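Local structure of catalase (Corynebacterium glutamicum, 4B7H) at residues F291-T296 with S340-L345; T144-L149 with S186-T191; P223-Y228 with M278-A283. The protein catalyses the breakdown of hydrogen peroxide to water and oxygen at a haem, carries bound NADPH, and is inhibited by nitric oxide. One frame throughout, in Å; residues are numbered along the deposited sequence.

Contact 1. Residues F291-T296 with S340-L345; sequences FDLTKT and SPDRML. With HEM (protoporphyrin IX containing Fe), chain E.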
loop_
_atom_site.group_PDB
_atom_site.type_symbol
_atom_site.label_atom_id
_atom_site.label_comp_id
_atom_site.label_asym_id
_atom_site.label_seq_id
_atom_site.Cartn_x
_atom_site.Cartn_y
_atom_site.Cartn_z
ATOM N N PHE A 291 -2.341 -1.415 39.180
ATOM C CA PHE A 291 -2.057 -1.111 37.777
ATOM C C PHE A 291 -1.666 -2.353 36.972
ATOM O O PHE A 291 -1.361 -2.251 35.785
ATOM C CB PHE A 291 -0.934 -0.073 37.688
ATOM C CG PHE A 291 -1.143 1.117 38.584
ATOM C CD1 PHE A 291 -2.285 1.904 38.459
ATOM C CD2 PHE A 291 -0.198 1.449 39.547
ATOM C CE1 PHE A 291 -2.476 3.008 39.284
ATOM C CE2 PHE A 291 -0.384 2.551 40.374
ATOM C CZ PHE A 291 -1.524 3.329 40.239
ATOM N N ASP A 292 -1.653 -3.512 37.634
ATOM C CA ASP A 292 -1.325 -4.797 37.019
ATOM C C ASP A 292 -2.603 -5.351 36.416
ATOM O O ASP A 292 -3.536 -5.701 37.142
ATOM C CB ASP A 292 -0.786 -5.746 38.100
ATOM C CG ASP A 292 -0.449 -7.141 37.577
ATOM O OD1 ASP A 292 -0.751 -7.473 36.406
ATOM O OD2 ASP A 292 0.125 -7.930 38.361
ATOM N N LEU A 293 -2.654 -5.400 35.085
ATOM C CA LEU A 293 -3.842 -5.855 34.371
ATOM C C LEU A 293 -4.305 -7.256 34.776
ATOM O O LEU A 293 -5.509 -7.559 34.716
ATOM C CB LEU A 293 -3.572 -5.796 32.868
ATOM C CG LEU A 293 -4.675 -6.239 31.910
ATOM C CD1 LEU A 293 -5.957 -5.421 32.117
ATOM C CD2 LEU A 293 -4.162 -6.129 30.481
ATOM N N THR A 294 -3.363 -8.096 35.213
ATOM C CA THR A 294 -3.695 -9.453 35.653
ATOM C C THR A 294 -4.343 -9.488 37.041
ATOM O O THR A 294 -4.703 -10.562 37.534
ATOM C CB THR A 294 -2.451 -10.387 35.641
ATOM O OG1 THR A 294 -1.546 -10.005 36.689
ATOM C CG2 THR A 294 -1.733 -10.339 34.294
ATOM N N LYS A 295 -4.486 -8.321 37.669
ATOM C CA LYS A 295 -5.119 -8.210 38.985
ATOM C C LYS A 295 -6.411 -7.409 38.899
ATOM O O LYS A 295 -6.397 -6.232 38.520
ATOM C CB LYS A 295 -4.189 -7.512 39.983
ATOM C CG LYS A 295 -2.816 -8.148 40.126
ATOM C CD LYS A 295 -2.906 -9.513 40.784
ATOM C CE LYS A 295 -1.524 -10.079 41.046
ATOM N NZ LYS A 295 -0.817 -10.396 39.778
ATOM N N THR A 296 -7.530 -8.033 39.252
ATOM C CA THR A 296 -8.778 -7.294 39.402
ATOM C C THR A 296 -8.819 -6.595 40.760
ATOM O O THR A 296 -8.128 -7.009 41.705
ATOM C CB THR A 296 -10.002 -8.214 39.259
ATOM O OG1 THR A 296 -9.849 -9.365 40.102
ATOM C CG2 THR A 296 -10.156 -8.669 37.822
ATOM N N SER A 340 -2.826 5.221 33.016
ATOM C CA SER A 340 -2.271 4.739 34.284
ATOM C C SER A 340 -0.962 4.035 33.945
ATOM O O SER A 340 -0.690 3.799 32.766
ATOM C CB SER A 340 -3.236 3.753 34.953
ATOM O OG SER A 340 -3.225 2.497 34.290
ATOM N N PRO A 341 -0.147 3.697 34.963
ATOM C CA PRO A 341 1.090 2.938 34.713
ATOM C C PRO A 341 0.861 1.437 34.568
ATOM O O PRO A 341 1.564 0.623 35.176
ATOM C CB PRO A 341 1.959 3.226 35.946
ATOM C CG PRO A 341 1.054 3.778 36.972
ATOM C CD PRO A 341 -0.189 4.292 36.311
ATOM N N ASP A 342 -0.159 1.095 33.795
ATOM C CA ASP A 342 -0.391 -0.256 33.309
ATOM C C ASP A 342 0.374 -0.363 31.983
ATOM O O ASP A 342 0.030 0.309 31.004
ATOM C CB ASP A 342 -1.903 -0.451 33.131
ATOM C CG ASP A 342 -2.276 -1.787 32.526
ATOM O OD1 ASP A 342 -1.497 -2.364 31.734
ATOM O OD2 ASP A 342 -3.395 -2.253 32.825
ATOM N N ARG A 343 1.420 -1.188 31.952
ATOM C CA ARG A 343 2.298 -1.248 30.784
ATOM C C ARG A 343 1.594 -1.808 29.551
ATOM O O ARG A 343 1.962 -1.477 28.418
ATOM C CB ARG A 343 3.566 -2.054 31.083
ATOM C CG ARG A 343 4.385 -1.492 32.226
ATOM C CD ARG A 343 5.580 -2.361 32.512
ATOM N NE ARG A 343 6.185 -1.975 33.776
ATOM C CZ ARG A 343 7.141 -2.674 34.372
ATOM N NH1 ARG A 343 7.592 -3.781 33.798
ATOM N NH2 ARG A 343 7.635 -2.274 35.538
ATOM N N MET A 344 0.601 -2.670 29.760
ATOM C CA MET A 344 -0.187 -3.176 28.641
ATOM C C MET A 344 -0.942 -2.021 28.000
ATOM O O MET A 344 -0.886 -1.825 26.780
ATOM C CB MET A 344 -1.148 -4.268 29.110
ATOM C CG MET A 344 -0.444 -5.549 29.561
ATOM S SD MET A 344 0.075 -6.595 28.197
ATOM C CE MET A 344 -1.511 -7.305 27.775
ATOM N N LEU A 345 -1.631 -1.241 28.827
ATOM C CA LEU A 345 -2.356 -0.074 28.347
ATOM C C LEU A 345 -1.425 0.875 27.593
ATOM O O LEU A 345 -1.760 1.348 26.502
ATOM C CB LEU A 345 -3.038 0.652 29.505
ATOM C CG LEU A 345 -3.727 1.973 29.155
ATOM C CD1 LEU A 345 -4.788 1.782 28.054
ATOM C CD2 LEU A 345 -4.308 2.592 30.435
HETATM C CHA HEM E . -7.638 -5.238 18.581
HETATM C CHB HEM E . -3.129 -4.365 20.141
HETATM C CHC HEM E . -4.413 -5.961 24.527
HETATM C CHD HEM E . -9.015 -5.319 23.266
HETATM C C1A HEM E . -6.312 -4.880 18.614
HETATM C C2A HEM E . -5.551 -4.339 17.504
HETATM C C3A HEM E . -4.313 -4.087 17.953
HETATM C C4A HEM E . -4.247 -4.466 19.344
HETATM C CMA HEM E . -3.123 -3.499 17.187
HETATM C CAA HEM E . -6.109 -4.094 16.084
HETATM C CBA HEM E . -6.740 -2.711 16.023
HETATM C CGA HEM E . -7.140 -2.312 14.627
HETATM O O1A HEM E . -8.203 -1.655 14.502
HETATM O O2A HEM E . -6.422 -2.626 13.642
HETATM C C1B HEM E . -3.062 -4.744 21.462
HETATM C C2B HEM E . -1.877 -4.740 22.289
HETATM C C3B HEM E . -2.237 -5.210 23.502
HETATM C C4B HEM E . -3.656 -5.491 23.467
HETATM C CMB HEM E . -0.485 -4.294 21.797
HETATM C CAB HEM E . -1.399 -5.402 24.780
HETATM C CBB HEM E . -0.320 -4.665 25.042
HETATM C C1C HEM E . -5.778 -5.758 24.628
HETATM C C2C HEM E . -6.569 -5.623 25.843
HETATM C C3C HEM E . -7.849 -5.446 25.469
HETATM C C4C HEM E . -7.887 -5.443 24.023
HETATM C CMC HEM E . -6.002 -5.703 27.281
HETATM C CAC HEM E . -9.112 -5.195 26.328
HETATM C CBC HEM E . -9.065 -4.598 27.531
HETATM C C1D HEM E . -9.058 -5.316 21.899
HETATM C C2D HEM E . -10.279 -5.293 21.161
HETATM C C3D HEM E . -9.872 -5.266 19.713
HETATM C C4D HEM E . -8.434 -5.264 19.701
HETATM C CMD HEM E . -11.699 -5.306 21.720
HETATM C CAD HEM E . -10.831 -5.212 18.533
HETATM C CBD HEM E . -11.346 -3.781 18.397
HETATM C CGD HEM E . -12.356 -3.819 17.289
HETATM O O1D HEM E . -12.126 -3.196 16.223
HETATM O O2D HEM E . -13.398 -4.502 17.462
HETATM N NA HEM E . -5.491 -4.938 19.731
HETATM N NB HEM E . -4.129 -5.208 22.201
HETATM N NC HEM E . -6.617 -5.635 23.532
HETATM N ND HEM E . -7.983 -5.308 21.014
HETATM FE FE HEM E . -6.063 -5.325 21.617
HETATM O O HOH W 1 -0.608 -4.607 33.186
#
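P341 sets its CG over the centre of one face of the F291 ring, 3.8 Å from the ring centroid and 13° off the normal, a CH-pi contact. F291 CG is anti to the carbonyl carbon (chi1 -49°), which turns one ring face to P341, while S340 CB comes up obliquely to F291 CD1. The main chains also meet, D342 CA lying 3.3 Å from F291 O in a CA-H...O contact.

The carboxylate of D342 reaches in between the two segments because its CG is anti to the backbone N (chi1 176°). OD2 rests on L293 CB at 3.5 Å and is bonded to H212 ND1. OD1 works instead as the N-cap of helix 343-359, taking L345 N from well above the carboxylate plane and M344 N in a weak bond. A water accepts from L293 N and makes a weak bond to D342 OD1, so it joins the loop to the helix cap. The helix end and H212 would probably favour the charged form of this buried aspartate.

L293 and M344 cross at about a right angle, L293 CD2 meeting M344 CB at 3.8 Å. The same methyl touches HEM CMC, and M344, bent at chi2 and chi3, brings SD to 3.7 Å from HEM CBB. Both residues thus belong to the haem pocket wall. A type I turn begun by D292 shapes the loop that carries L293.

The contact joins the loop between strands 270-279 and 305-314 to the start of helix 343-359, with W225 of strand 223-232 against S340 and P341, and Q42 of the second subunit packed on F291 and P341.

Contact 2. Residues T144-L149 with S186-T191; sequences TPTFFL and SAHQVT. With NDP (NADPH dihydro-nicotinamide-adenine-dinucleotide phosphate), chain H.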
loop_
_atom_site.group_PDB
_atom_site.type_symbol
_atom_site.label_atom_id
_atom_site.label_comp_id
_atom_site.label_asym_id
_atom_site.label_seq_id
_atom_site.Cartn_x
_atom_site.Cartn_y
_atom_site.Cartn_z
ATOM N N THR A 144 -13.959 -9.681 29.729
ATOM C CA THR A 144 -13.251 -10.103 30.939
ATOM C C THR A 144 -12.661 -8.883 31.644
ATOM O O THR A 144 -12.207 -7.935 30.986
ATOM C CB THR A 144 -12.091 -11.066 30.620
ATOM O OG1 THR A 144 -11.241 -11.171 31.768
ATOM C CG2 THR A 144 -11.268 -10.555 29.423
ATOM N N PRO A 145 -12.655 -8.899 32.988
ATOM C CA PRO A 145 -12.118 -7.783 33.771
ATOM C C PRO A 145 -10.588 -7.792 33.827
ATOM O O PRO A 145 -9.992 -6.865 34.377
ATOM C CB PRO A 145 -12.691 -8.047 35.171
ATOM C CG PRO A 145 -12.734 -9.549 35.231
ATOM C CD PRO A 145 -13.248 -9.930 33.860
ATOM N N THR A 146 -9.963 -8.818 33.254
ATOM C CA THR A 146 -8.516 -8.985 33.343
ATOM C C THR A 146 -7.954 -9.439 31.987
ATOM O O THR A 146 -8.667 -9.410 30.987
ATOM C CB THR A 146 -8.158 -9.950 34.517
ATOM O OG1 THR A 146 -6.745 -9.983 34.725
ATOM C CG2 THR A 146 -8.692 -11.360 34.265
ATOM N N PHE A 147 -6.682 -9.824 31.933
ATOM C CA PHE A 147 -6.094 -10.302 30.679
ATOM C C PHE A 147 -4.869 -11.152 30.984
ATOM O O PHE A 147 -4.476 -11.281 32.146
ATOM C CB PHE A 147 -5.733 -9.128 29.770
ATOM C CG PHE A 147 -5.624 -9.489 28.302
ATOM C CD1 PHE A 147 -6.743 -9.898 27.592
ATOM C CD2 PHE A 147 -4.415 -9.366 27.629
ATOM C CE1 PHE A 147 -6.658 -10.214 26.230
ATOM C CE2 PHE A 147 -4.318 -9.677 26.271
ATOM C CZ PHE A 147 -5.446 -10.092 25.571
ATOM N N PHE A 148 -4.264 -11.702 29.931
ATOM C CA PHE A 148 -3.249 -12.743 30.049
ATOM C C PHE A 148 -1.864 -12.257 30.469
ATOM O O PHE A 148 -1.028 -13.072 30.869
ATOM C CB PHE A 148 -3.063 -13.456 28.704
ATOM C CG PHE A 148 -4.317 -14.081 28.143
ATOM C CD1 PHE A 148 -4.644 -15.402 28.438
ATOM C CD2 PHE A 148 -5.135 -13.366 27.269
ATOM C CE1 PHE A 148 -5.787 -15.993 27.893
ATOM C CE2 PHE A 148 -6.280 -13.955 26.719
ATOM C CZ PHE A 148 -6.597 -15.267 27.031
ATOM N N LEU A 149 -1.598 -10.956 30.324
ATOM C CA LEU A 149 -0.226 -10.449 30.445
ATOM C C LEU A 149 -0.199 -9.100 31.127
ATOM O O LEU A 149 -1.227 -8.421 31.196
ATOM C CB LEU A 149 0.421 -10.299 29.066
ATOM C CG LEU A 149 0.509 -11.522 28.155
ATOM C CD1 LEU A 149 0.850 -11.076 26.742
ATOM C CD2 LEU A 149 1.529 -12.537 28.685
ATOM N N SER A 186 -0.346 -15.537 32.976
ATOM C CA SER A 186 -1.566 -15.854 32.229
ATOM C C SER A 186 -2.641 -16.588 33.040
ATOM O O SER A 186 -3.778 -16.708 32.587
ATOM C CB SER A 186 -1.212 -16.710 31.006
ATOM O OG SER A 186 -0.742 -17.999 31.397
ATOM N N ALA A 187 -2.293 -17.084 34.225
ATOM C CA ALA A 187 -3.195 -17.981 34.944
ATOM C C ALA A 187 -4.565 -17.375 35.264
ATOM O O ALA A 187 -5.582 -18.060 35.170
ATOM C CB ALA A 187 -2.529 -18.525 36.196
ATOM N N HIS A 188 -4.605 -16.099 35.634
ATOM C CA HIS A 188 -5.896 -15.497 35.955
ATOM C C HIS A 188 -6.838 -15.546 34.761
ATOM O O HIS A 188 -7.957 -16.070 34.857
ATOM C CB HIS A 188 -5.743 -14.057 36.455
ATOM C CG HIS A 188 -6.966 -13.536 37.142
ATOM N ND1 HIS A 188 -7.027 -12.281 37.706
ATOM C CD2 HIS A 188 -8.177 -14.103 37.357
ATOM C CE1 HIS A 188 -8.224 -12.098 38.240
ATOM N NE2 HIS A 188 -8.938 -13.193 38.049
ATOM N N GLN A 189 -6.383 -15.034 33.624
ATOM C CA GLN A 189 -7.258 -14.981 32.464
ATOM C C GLN A 189 -7.533 -16.359 31.862
ATOM O O GLN A 189 -8.633 -16.607 31.361
ATOM C CB GLN A 189 -6.723 -14.026 31.397
ATOM C CG GLN A 189 -7.568 -14.021 30.134
ATOM C CD GLN A 189 -9.012 -13.632 30.391
ATOM O OE1 GLN A 189 -9.310 -12.896 31.331
ATOM N NE2 GLN A 189 -9.918 -14.105 29.539
ATOM N N VAL A 190 -6.558 -17.266 31.916
ATOM C CA VAL A 190 -6.807 -18.602 31.386
ATOM C C VAL A 190 -7.892 -19.317 32.203
ATOM O O VAL A 190 -8.741 -20.016 31.639
ATOM C CB VAL A 190 -5.516 -19.435 31.265
ATOM C CG1 VAL A 190 -5.832 -20.843 30.809
ATOM C CG2 VAL A 190 -4.563 -18.771 30.277
ATOM N N THR A 191 -7.912 -19.097 33.516
ATOM C CA THR A 191 -8.963 -19.676 34.351
ATOM C C THR A 191 -10.337 -19.117 33.957
ATOM O O THR A 191 -11.318 -19.860 33.856
ATOM C CB THR A 191 -8.665 -19.431 35.837
ATOM O OG1 THR A 191 -7.394 -20.005 36.160
ATOM C CG2 THR A 191 -9.731 -20.063 36.720
HETATM P PA NDP H . -17.062 -10.885 44.093
HETATM O O1A NDP H . -17.825 -12.002 44.705
HETATM O O2A NDP H . -17.501 -9.549 44.585
HETATM O O5B NDP H . -17.243 -10.970 42.504
HETATM C C5B NDP H . -17.061 -12.192 41.831
HETATM C C4B NDP H . -17.244 -11.903 40.351
HETATM O O4B NDP H . -17.035 -13.100 39.614
HETATM C C3B NDP H . -18.660 -11.404 40.055
HETATM O O3B NDP H . -18.606 -10.319 39.147
HETATM C C2B NDP H . -19.308 -12.629 39.437
HETATM O O2B NDP H . -20.409 -12.372 38.588
HETATM C C1B NDP H . -18.113 -13.242 38.721
HETATM N N9A NDP H . -18.357 -14.619 38.248
HETATM C C8A NDP H . -19.378 -15.460 38.613
HETATM N N7A NDP H . -19.254 -16.619 37.928
HETATM C C5A NDP H . -18.166 -16.530 37.123
HETATM C C6A NDP H . -17.590 -17.421 36.220
HETATM N N6A NDP H . -18.287 -18.465 35.770
HETATM N N1A NDP H . -16.454 -17.044 35.541
HETATM C C2A NDP H . -15.900 -15.795 35.742
HETATM N N3A NDP H . -16.479 -14.915 36.635
HETATM C C4A NDP H . -17.596 -15.278 37.314
HETATM O O3 NDP H . -15.486 -11.149 44.358
HETATM P PN NDP H . -14.285 -10.187 43.863
HETATM O O1N NDP H . -14.820 -9.002 43.135
HETATM O O2N NDP H . -13.388 -10.015 45.031
HETATM O O5D NDP H . -13.496 -11.108 42.804
HETATM C C5D NDP H . -13.293 -12.483 43.070
HETATM C C4D NDP H . -12.855 -13.180 41.798
HETATM O O4D NDP H . -13.891 -13.073 40.842
HETATM C C3D NDP H . -11.631 -12.511 41.192
HETATM O O3D NDP H . -10.430 -13.115 41.650
HETATM C C2D NDP H . -11.858 -12.679 39.700
HETATM O O2D NDP H . -11.249 -13.863 39.264
HETATM C C1D NDP H . -13.365 -12.854 39.539
HETATM N N1N NDP H . -13.995 -11.665 38.926
HETATM C C2N NDP H . -13.680 -10.430 39.414
HETATM C C3N NDP H . -14.232 -9.267 38.897
HETATM C C7N NDP H . -13.807 -7.963 39.490
HETATM O O7N NDP H . -13.812 -6.827 38.675
HETATM N N7N NDP H . -13.414 -7.906 40.758
HETATM C C4N NDP H . -15.225 -9.285 37.754
HETATM C C5N NDP H . -15.500 -10.688 37.296
HETATM C C6N NDP H . -14.884 -11.792 37.887
HETATM P P2B NDP H . -21.921 -12.430 39.156
HETATM O O1X NDP H . -22.126 -13.788 39.795
HETATM O O2X NDP H . -22.087 -11.316 40.167
HETATM O O3X NDP H . -22.847 -12.227 37.971
HETATM O O HOH W 2 -3.916 -13.556 33.656
#
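The F148 ring overlaps the aliphatic part of Q189, whose CG stands 3.4 Å from the ring centroid and 9° off the normal, a close CH-pi contact. CG, rather than the amide, lies over the ring, and the amide plane is steeply inclined to it. V190 CG2 comes to the edge of the same ring, 3.8 Å from F148 CD1, and F148 in turn sets its CD2 over the face of F147, a haem-pocket residue.

Beyond F148 the side chain of Q189, bent at chi2 (59°), carries its amide to T144. There T144 OG1 donates to Q189 OE1 at 2.6 Å, tilted 20° from the carbonyl plane. T144 OG1 also accepts from T146 N, making an ST turn, and the one hydroxyl therefore ties the bend of its own loop to the helix. T146 CG2 slides past OE1 and sits squarely over the H188 ring, 3.9 Å from its centroid; T146 OG1 itself bonds to L293 O.

Between the backbones, a water donates to F147 O and accepts from Q189 N, serving an amide in the first turn of helix 187-194. Close by, S186 CA makes a CA-H...O contact with F148 O.

H188 ND1 is bonded to T294 O, and its NE2 meets the ribose hydroxyl NDP O2D at 2.7 Å. P145 CG packs on the nicotinamide at NDP C4N, the carbon that carries the hydride in NADPH. ND1 probably donates to the T294 carbonyl; if the imidazole is neutral, NE2 would then accept from the ribose. With its rotation fixed at both nitrogens and one face covered by T146 CG2, the imidazole offers a polar partner for the ribose, while P145 packs on the nicotinamide.

Contact 3. Residues P223-Y228 with M278-A283; sequences PVWVKY and MPFEDA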
loop_
_atom_site.group_PDB
_atom_site.type_symbol
_atom_site.label_atom_id
_atom_site.label_comp_id
_atom_site.label_asym_id
_atom_site.label_seq_id
_atom_site.Cartn_x
_atom_site.Cartn_y
_atom_site.Cartn_z
ATOM N N PRO A 223 -7.528 13.757 40.627
ATOM C CA PRO A 223 -7.649 12.450 39.973
ATOM C C PRO A 223 -8.159 11.349 40.906
ATOM O O PRO A 223 -7.895 11.380 42.108
ATOM C CB PRO A 223 -6.202 12.148 39.592
ATOM C CG PRO A 223 -5.414 12.723 40.749
ATOM C CD PRO A 223 -6.175 13.970 41.177
ATOM N N VAL A 224 -8.894 10.396 40.339
ATOM C CA VAL A 224 -9.176 9.121 40.986
ATOM C C VAL A 224 -8.895 8.015 39.971
ATOM O O VAL A 224 -8.962 8.239 38.757
ATOM C CB VAL A 224 -10.641 9.013 41.465
ATOM C CG1 VAL A 224 -10.894 9.926 42.643
ATOM C CG2 VAL A 224 -11.612 9.309 40.323
ATOM N N TRP A 225 -8.568 6.819 40.452
ATOM C CA TRP A 225 -8.394 5.682 39.557
ATOM C C TRP A 225 -9.741 5.000 39.334
ATOM O O TRP A 225 -10.547 4.894 40.265
ATOM C CB TRP A 225 -7.381 4.696 40.132
ATOM C CG TRP A 225 -6.008 5.282 40.381
ATOM C CD1 TRP A 225 -5.411 5.493 41.601
ATOM C CD2 TRP A 225 -5.063 5.727 39.392
ATOM N NE1 TRP A 225 -4.157 6.034 41.427
ATOM C CE2 TRP A 225 -3.922 6.192 40.082
ATOM C CE3 TRP A 225 -5.073 5.783 37.989
ATOM C CZ2 TRP A 225 -2.800 6.693 39.417
ATOM C CZ3 TRP A 225 -3.959 6.279 37.335
ATOM C CH2 TRP A 225 -2.838 6.725 38.045
ATOM N N VAL A 226 -10.010 4.547 38.108
ATOM C CA VAL A 226 -11.290 3.906 37.825
ATOM C C VAL A 226 -11.154 2.640 36.981
ATOM O O VAL A 226 -10.185 2.477 36.237
ATOM C CB VAL A 226 -12.274 4.868 37.096
ATOM C CG1 VAL A 226 -12.527 6.127 37.917
ATOM C CG2 VAL A 226 -11.761 5.220 35.695
ATOM N N LYS A 227 -12.127 1.743 37.127
ATOM C CA LYS A 227 -12.320 0.620 36.212
ATOM C C LYS A 227 -13.765 0.611 35.727
ATOM O O LYS A 227 -14.701 0.788 36.513
ATOM C CB LYS A 227 -11.983 -0.724 36.866
ATOM C CG LYS A 227 -10.492 -0.958 37.088
ATOM C CD LYS A 227 -10.226 -2.371 37.594
ATOM C CE LYS A 227 -8.741 -2.612 37.873
ATOM N NZ LYS A 227 -7.887 -2.667 36.638
ATOM N N TYR A 228 -13.939 0.403 34.429
ATOM C CA TYR A 228 -15.259 0.358 33.819
ATOM C C TYR A 228 -15.843 -1.042 33.789
ATOM O O TYR A 228 -15.151 -2.001 33.426
ATOM C CB TYR A 228 -15.177 0.837 32.381
ATOM C CG TYR A 228 -14.844 2.291 32.192
ATOM C CD1 TYR A 228 -15.811 3.273 32.386
ATOM C CD2 TYR A 228 -13.579 2.684 31.767
ATOM C CE1 TYR A 228 -15.520 4.608 32.184
ATOM C CE2 TYR A 228 -13.276 4.017 31.562
ATOM C CZ TYR A 228 -14.252 4.975 31.769
ATOM O OH TYR A 228 -13.957 6.301 31.551
ATOM N N MET A 278 -11.207 4.046 42.858
ATOM C CA MET A 278 -10.191 3.961 43.897
ATOM C C MET A 278 -9.550 5.324 44.124
ATOM O O MET A 278 -8.940 5.888 43.221
ATOM C CB MET A 278 -9.123 2.936 43.515
ATOM C CG MET A 278 -7.946 2.878 44.483
ATOM S SD MET A 278 -6.635 1.782 43.903
ATOM C CE MET A 278 -7.397 0.175 44.106
ATOM N N PRO A 279 -9.697 5.874 45.336
ATOM C CA PRO A 279 -9.038 7.154 45.625
ATOM C C PRO A 279 -7.543 7.089 45.303
ATOM O O PRO A 279 -6.908 6.045 45.507
ATOM C CB PRO A 279 -9.262 7.327 47.132
ATOM C CG PRO A 279 -10.538 6.585 47.389
ATOM C CD PRO A 279 -10.479 5.381 46.485
ATOM N N PHE A 280 -7.000 8.187 44.787
ATOM C CA PHE A 280 -5.601 8.252 44.383
ATOM C C PHE A 280 -4.684 7.778 45.510
ATOM O O PHE A 280 -3.731 7.030 45.276
ATOM C CB PHE A 280 -5.264 9.688 43.970
ATOM C CG PHE A 280 -3.930 9.846 43.285
ATOM C CD1 PHE A 280 -3.810 9.671 41.910
ATOM C CD2 PHE A 280 -2.803 10.211 44.010
ATOM C CE1 PHE A 280 -2.583 9.839 41.278
ATOM C CE2 PHE A 280 -1.579 10.377 43.388
ATOM C CZ PHE A 280 -1.467 10.186 42.016
ATOM N N GLU A 281 -4.994 8.186 46.740
ATOM C CA GLU A 281 -4.148 7.851 47.885
ATOM C C GLU A 281 -4.273 6.394 48.366
ATOM O O GLU A 281 -3.466 5.943 49.177
ATOM C CB GLU A 281 -4.394 8.828 49.039
ATOM C CG GLU A 281 -5.766 8.719 49.673
ATOM C CD GLU A 281 -6.809 9.610 49.019
ATOM O OE1 GLU A 281 -6.676 9.928 47.814
ATOM O OE2 GLU A 281 -7.772 9.995 49.720
ATOM N N ASP A 282 -5.275 5.669 47.867
ATOM C CA ASP A 282 -5.466 4.250 48.204
ATOM C C ASP A 282 -4.504 3.336 47.446
ATOM O O ASP A 282 -4.253 2.199 47.862
ATOM C CB ASP A 282 -6.886 3.791 47.843
ATOM C CG ASP A 282 -7.915 4.111 48.912
ATOM O OD1 ASP A 282 -7.678 5.020 49.737
ATOM O OD2 ASP A 282 -8.980 3.445 48.910
ATOM N N ALA A 283 -3.996 3.814 46.315
ATOM C CA ALA A 283 -3.252 2.957 45.387
ATOM C C ALA A 283 -2.024 2.246 45.965
ATOM O O ALA A 283 -1.846 1.049 45.754
ATOM C CB ALA A 283 -2.874 3.737 44.125
HETATM O O HOH W 3 -8.626 10.634 45.055
HETATM O O HOH W 4 -1.832 6.844 42.938
#
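Two backbone hydrogen bonds pair W225 with M278 in antiparallel fashion: W225 N gives to M278 O at 2.9 Å, and M278 N gives to W225 O at 2.8 Å. This is a hydrogen-bonded pair, and the two side chains leave from the same face of the sheet.

Water continues the link beyond the paired residues. One water donates to P223 O and accepts from F280 N, with a weak further bond to E281 OE1. Another accepts from W225 NE1 at 2.9 Å, in the plane of the indole, and donates to F280 O; it also lies over the face of the F280 ring. The indole N-H, directed at the turn, is thereby bound through water to the backbone.

Aromatic and apolar contacts fill the rest. The five-membered ring of W225 and the F280 ring lie nearly parallel, 15° between planes, but are slid apart, with centroids 5.2 Å from each other. F280 CE1 comes to 3.7 Å from CZ2 in the benzene ring of the W225 indole. F280 CG is anti to the backbone N (chi1 -169°), which places the ring beside P223 and the indole, and P223 CG meets F280 CD1 at 3.6 Å. A283 CB adds to this from the turn, 3.8 Å from W225 NE1. The end of M278 leads away, and its SD lies obliquely 5.5 Å from the centroid of the five-membered ring of W225, a distant Met-aromatic contact.

W225 also meets F291 edge-to-face, while strand 214-217 pairs with 223-232 along its other edge. Strands 223-232 and 270-279 are neighbours in the curled antiparallel sheet that forms the beta-barrel of the catalase fold; here the pairing lies toward the end of strand 270-279.

Overall arrangement
Contacts 1 and 2 are wholly buried, whereas contact 3 is partly open at the end of the sheet. Contact 1 stands between the others: L293 O and T294 O of its loop probably accept from T146 and H188 of contact 2, and it packs on W225 of contact 3. Contacts 2 and 3 do not touch. Both buried contacts bring a loop against the start of a helix, but contact 1 meets the haem mainly with apolar groups and contact 2 meets NADPH with a histidine and a proline, though T296 and F147 give each a share in the other pocket. Contact 3, farther from the chain's centre, relies on strand pairing, aromatic packing and bridging waters.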